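Local coordinates for probable endonuclease 4 (Thermotoga maritima, PDB 4HNO), which probably cleaves phosphodiester bonds at apurinic or apyrimidinic sites in DNA during base excision repair, with a cluster of metal ions, at residues A[143-148]-A[214-219]; A[199-204]-A[247-252]. All coordinates share one frame; numbering follows the deposited sequence.

Interaction 1 (A[143-148]-A[214-219]). With MN (manganese (II) ion), chain E; ZN (zinc ion), chain B.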
# COMPACT_ATOMS: atom_id res chain seq x y z
N VAL A 143 3.45 -11.96 -2.72
CA VAL A 143 4.51 -11.00 -2.46
C VAL A 143 4.04 -10.02 -1.41
O VAL A 143 2.95 -9.47 -1.52
CB VAL A 143 4.86 -10.27 -3.78
CG1 VAL A 143 5.82 -9.10 -3.55
CG2 VAL A 143 5.46 -11.27 -4.79
N ILE A 144 4.87 -9.82 -0.39
CA ILE A 144 4.59 -8.83 0.64
C ILE A 144 5.17 -7.49 0.21
O ILE A 144 6.34 -7.41 -0.19
CB ILE A 144 5.14 -9.28 1.99
CG1 ILE A 144 4.32 -10.51 2.44
CG2 ILE A 144 5.07 -8.16 3.01
CD1 ILE A 144 4.76 -11.18 3.70
N LEU A 145 4.34 -6.46 0.27
CA LEU A 145 4.78 -5.09 -0.03
C LEU A 145 5.01 -4.37 1.30
O LEU A 145 4.14 -4.37 2.16
CB LEU A 145 3.74 -4.34 -0.84
CG LEU A 145 3.32 -5.03 -2.14
CD1 LEU A 145 2.28 -4.21 -2.88
CD2 LEU A 145 4.53 -5.29 -3.02
N LEU A 146 6.18 -3.76 1.43
CA LEU A 146 6.47 -2.90 2.56
C LEU A 146 6.10 -1.48 2.17
O LEU A 146 6.61 -0.96 1.16
CB LEU A 146 7.94 -2.94 2.94
CG LEU A 146 8.52 -4.31 3.21
CD1 LEU A 146 10.01 -4.19 3.51
CD2 LEU A 146 7.80 -5.01 4.34
N GLU A 147 5.23 -0.85 2.95
CA GLU A 147 4.79 0.51 2.72
C GLU A 147 5.55 1.47 3.62
O GLU A 147 5.72 1.21 4.81
CB GLU A 147 3.30 0.59 3.02
CG GLU A 147 2.70 1.94 2.71
CD GLU A 147 1.30 2.13 3.20
OE1 GLU A 147 0.88 3.31 3.31
OE2 GLU A 147 0.60 1.13 3.45
N ASN A 148 5.97 2.60 3.06
CA ASN A 148 6.52 3.64 3.93
C ASN A 148 5.41 4.27 4.77
O ASN A 148 4.25 4.34 4.36
CB ASN A 148 7.26 4.71 3.13
CG ASN A 148 6.34 5.47 2.21
OD1 ASN A 148 5.71 4.86 1.35
ND2 ASN A 148 6.27 6.79 2.35
N LEU A 214 8.79 -1.26 -7.13
CA LEU A 214 7.72 -0.35 -6.77
C LEU A 214 6.43 -0.86 -7.41
O LEU A 214 6.21 -0.71 -8.61
CB LEU A 214 8.03 1.08 -7.23
CG LEU A 214 6.94 2.10 -6.92
CD1 LEU A 214 6.69 2.22 -5.42
CD2 LEU A 214 7.31 3.44 -7.53
N LYS A 215 5.58 -1.49 -6.60
CA LYS A 215 4.39 -2.17 -7.11
C LYS A 215 3.10 -1.39 -6.97
O LYS A 215 2.13 -1.68 -7.68
CB LYS A 215 4.23 -3.53 -6.42
CG LYS A 215 5.36 -4.50 -6.67
CD LYS A 215 5.54 -4.85 -8.13
CE LYS A 215 6.66 -5.84 -8.30
NZ LYS A 215 6.93 -6.14 -9.73
N MET A 216 3.06 -0.43 -6.06
CA MET A 216 1.84 0.32 -5.79
C MET A 216 2.25 1.69 -5.25
O MET A 216 3.22 1.80 -4.50
CB MET A 216 0.97 -0.41 -4.77
CG MET A 216 -0.25 0.39 -4.30
SD MET A 216 -1.53 -0.60 -3.47
CE MET A 216 -0.58 -1.56 -2.29
N ILE A 217 1.47 2.70 -5.61
CA ILE A 217 1.51 4.01 -4.97
C ILE A 217 0.18 4.20 -4.27
O ILE A 217 -0.88 4.00 -4.86
CB ILE A 217 1.77 5.11 -6.01
CG1 ILE A 217 3.21 4.99 -6.52
CG2 ILE A 217 1.51 6.50 -5.41
CD1 ILE A 217 3.47 5.75 -7.79
N HIS A 218 0.25 4.58 -2.99
CA HIS A 218 -0.93 5.05 -2.29
C HIS A 218 -0.99 6.56 -2.52
O HIS A 218 -0.11 7.31 -2.08
CB HIS A 218 -0.89 4.74 -0.81
CG HIS A 218 -1.08 3.30 -0.49
ND1 HIS A 218 -0.82 2.80 0.76
CD2 HIS A 218 -1.56 2.29 -1.25
CE1 HIS A 218 -1.14 1.52 0.74
NE2 HIS A 218 -1.59 1.18 -0.46
N LEU A 219 -2.01 6.97 -3.26
CA LEU A 219 -2.14 8.33 -3.74
C LEU A 219 -3.05 9.08 -2.77
O LEU A 219 -4.27 9.00 -2.82
CB LEU A 219 -2.72 8.33 -5.16
CG LEU A 219 -2.48 9.66 -5.87
CD1 LEU A 219 -1.02 9.77 -6.34
CD2 LEU A 219 -3.45 9.83 -7.03
MN MN E . -1.05 3.99 2.64
ZN ZN B . -0.99 1.40 4.66
O HOH W 1 -1.89 3.00 4.10
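E147 and H218 meet at a manganese ion, in a site also modelled with zinc. OE1 of E147 binds the manganese at 2.1 Å. ND1 of H218 binds it at 2.2 Å. E147 OE1 and H218 ND1 are thus 3.1 Å apart as fellow ligands, not as a hydrogen-bonded pair. OE1 lies at the edge of the imidazole, close to its plane, while the carboxylate is turned almost perpendicular to the ring (88°). The other carboxylate oxygen, OE2 of E147, binds a zinc ion at 2.0 Å, so E147 bridges the two metals, and the oxygen of water 1 forms a second bridge, 1.9 Å from the manganese and 1.9 Å from the zinc. With CG anti to the backbone N (chi1 -176°) and the chain extended beyond it, E147 reaches straight out to both ions. D181 and E263 also bind the manganese; H72 and H112 also bind the zinc. In the second shell N110 donates to OE2 of E147, and Q33 OE1 is hydrogen-bonded to NE2 of H218, so that the metal at ND1 and Q33 at NE2 together fix the ring's rotation. Away from the metals the contact turns apolar. L145 sends CD1 to CE of M216 (3.9 Å) and CD2 to CG of K215 (3.8 Å), crossing both side chains at about a right angle, while the lysine amine leads off to a salt bridge with E212. Strand 176-181 lies between strands 143-147 and 214-222 in the parallel TIM barrel, strands 108-115 and 260-262 flank them, and helix 242-250 packs behind I217 and L219.

Interaction 2 (A[199-204]-A[247-252])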
# COMPACT_ATOMS: atom_id res chain seq x y z
N GLU A 199 12.50 13.45 -8.72
CA GLU A 199 13.70 12.84 -9.26
C GLU A 199 14.50 12.17 -8.14
O GLU A 199 14.98 11.05 -8.30
CB GLU A 199 14.54 13.88 -10.00
CG GLU A 199 13.89 14.34 -11.29
CD GLU A 199 14.51 15.59 -11.89
OE1 GLU A 199 15.29 16.29 -11.20
OE2 GLU A 199 14.21 15.87 -13.07
N ALA A 200 14.64 12.86 -7.01
CA ALA A 200 15.37 12.30 -5.88
C ALA A 200 14.71 11.05 -5.34
O ALA A 200 15.38 10.08 -5.00
CB ALA A 200 15.54 13.34 -4.77
N LEU A 201 13.38 11.07 -5.26
CA LEU A 201 12.62 9.91 -4.80
C LEU A 201 12.88 8.72 -5.73
O LEU A 201 13.15 7.60 -5.28
CB LEU A 201 11.14 10.26 -4.74
CG LEU A 201 10.20 9.10 -4.45
CD1 LEU A 201 10.48 8.48 -3.11
CD2 LEU A 201 8.78 9.57 -4.56
N LEU A 202 12.75 8.95 -7.03
CA LEU A 202 12.96 7.88 -8.00
C LEU A 202 14.39 7.35 -7.96
O LEU A 202 14.61 6.14 -8.04
CB LEU A 202 12.59 8.35 -9.41
CG LEU A 202 11.10 8.58 -9.64
CD1 LEU A 202 10.85 9.30 -10.95
CD2 LEU A 202 10.34 7.26 -9.61
N ASN A 203 15.36 8.25 -7.83
CA ASN A 203 16.74 7.81 -7.71
C ASN A 203 16.93 6.95 -6.47
O ASN A 203 17.66 5.96 -6.49
CB ASN A 203 17.67 9.01 -7.68
CG ASN A 203 17.76 9.70 -9.02
OD1 ASN A 203 17.47 9.10 -10.06
ND2 ASN A 203 18.14 10.96 -9.01
N GLU A 204 16.30 7.34 -5.38
CA GLU A 204 16.39 6.60 -4.14
C GLU A 204 15.77 5.19 -4.28
O GLU A 204 16.35 4.19 -3.87
CB GLU A 204 15.75 7.45 -3.04
CG GLU A 204 15.92 6.92 -1.66
CD GLU A 204 15.47 7.92 -0.58
OE1 GLU A 204 15.68 9.14 -0.67
OE2 GLU A 204 14.89 7.42 0.36
N ALA A 247 0.43 17.44 -10.04
CA ALA A 247 0.76 17.57 -11.45
C ALA A 247 2.24 17.28 -11.69
O ALA A 247 2.58 16.65 -12.67
CB ALA A 247 0.40 18.97 -11.93
N VAL A 248 3.12 17.74 -10.81
CA VAL A 248 4.53 17.42 -10.92
C VAL A 248 4.76 15.91 -10.81
O VAL A 248 5.41 15.29 -11.65
CB VAL A 248 5.34 18.18 -9.85
CG1 VAL A 248 6.78 17.71 -9.82
CG2 VAL A 248 5.27 19.69 -10.11
N PHE A 249 4.20 15.30 -9.78
CA PHE A 249 4.37 13.86 -9.55
C PHE A 249 3.87 13.05 -10.74
O PHE A 249 4.55 12.13 -11.19
CB PHE A 249 3.58 13.53 -8.29
CG PHE A 249 3.75 12.12 -7.78
CD1 PHE A 249 4.98 11.66 -7.33
CD2 PHE A 249 2.64 11.31 -7.61
CE1 PHE A 249 5.11 10.40 -6.77
CE2 PHE A 249 2.78 10.05 -7.05
CZ PHE A 249 4.01 9.61 -6.63
N PHE A 250 2.70 13.40 -11.26
CA PHE A 250 2.08 12.65 -12.34
C PHE A 250 2.85 12.76 -13.64
O PHE A 250 2.66 11.94 -14.55
CB PHE A 250 0.67 13.18 -12.64
CG PHE A 250 -0.34 13.00 -11.53
CD1 PHE A 250 -0.17 12.08 -10.51
CD2 PHE A 250 -1.49 13.77 -11.55
CE1 PHE A 250 -1.15 11.95 -9.54
CE2 PHE A 250 -2.45 13.64 -10.59
CZ PHE A 250 -2.29 12.73 -9.58
N SER A 251 3.69 13.78 -13.77
CA SER A 251 4.38 14.03 -15.03
C SER A 251 5.48 13.02 -15.33
O SER A 251 5.94 12.93 -16.46
CB SER A 251 4.95 15.46 -15.05
OG SER A 251 6.09 15.59 -14.23
N PHE A 252 5.90 12.25 -14.33
CA PHE A 252 6.95 11.27 -14.51
C PHE A 252 6.39 9.96 -15.01
O PHE A 252 5.51 9.36 -14.40
CB PHE A 252 7.70 11.06 -13.20
CG PHE A 252 8.60 12.20 -12.85
CD1 PHE A 252 8.08 13.36 -12.30
CD2 PHE A 252 9.95 12.13 -13.11
CE1 PHE A 252 8.91 14.43 -12.01
CE2 PHE A 252 10.78 13.19 -12.80
CZ PHE A 252 10.25 14.34 -12.25
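F252 reaches across to helix 195-208 and supplies the largest share of the contact. Its CB points toward that helix, and CG, anti to the carbonyl carbon (chi1 -74°), puts the CD2-CE2 side of the ring against L202 and E199. F252 CG is the first ring atom to meet a partner, CD1 of L202 at 4.1 Å, and F252 CD2 approaches the same L202 CD1 more closely, at 3.7 Å. Farther out, F252 CE2 touches CG of E199 at 3.6 Å, and F252 CZ lies 3.8 Å from E199 CG. The ring thus packs against a leucine methyl and the aliphatic part of a glutamate, whose carboxylate plane stands nearly perpendicular to it (89°). V248 O lies in the ring plane at its edge and accepts from both S251 N and S251 OG, the S251 OG bond to V248 O being 2.7 Å, tying the turn at 248-251 that leads from helix 242-250 to F252. Deeper in, L201 CD2 comes to the edge of the F249 ring, 4.4 Å from F249 CE1, a looser approach alongside I192. I255 touches both L202 and F249. F252 itself is the N-cap residue of helix 253-256. This is apolar packing between neighbouring outer helices of a TIM barrel.

How the interactions relate
After four earlier barrel strands, 7-10, 31-34, 69-72 and 108-115, the chain forms strand 143-147, then runs through strand 176-181 to helix 195-208, strand 214-222 and helix 242-250. Interaction 1 closes a loop of 65 residues between 143-148 and 214-219; interaction 2 closes one of 42 between 199-204 and 247-252. Because 199-204 falls inside the first loop and 247-252 beyond it, the two closures cross instead of nesting. One ties barrel strands at the metal centre, the other ties helices of the outer layer, with centres about 16 Å apart. They touch directly: I217 and L219 of the strand pack on F249, and L219 also on F250, joining barrel wall to helical layer.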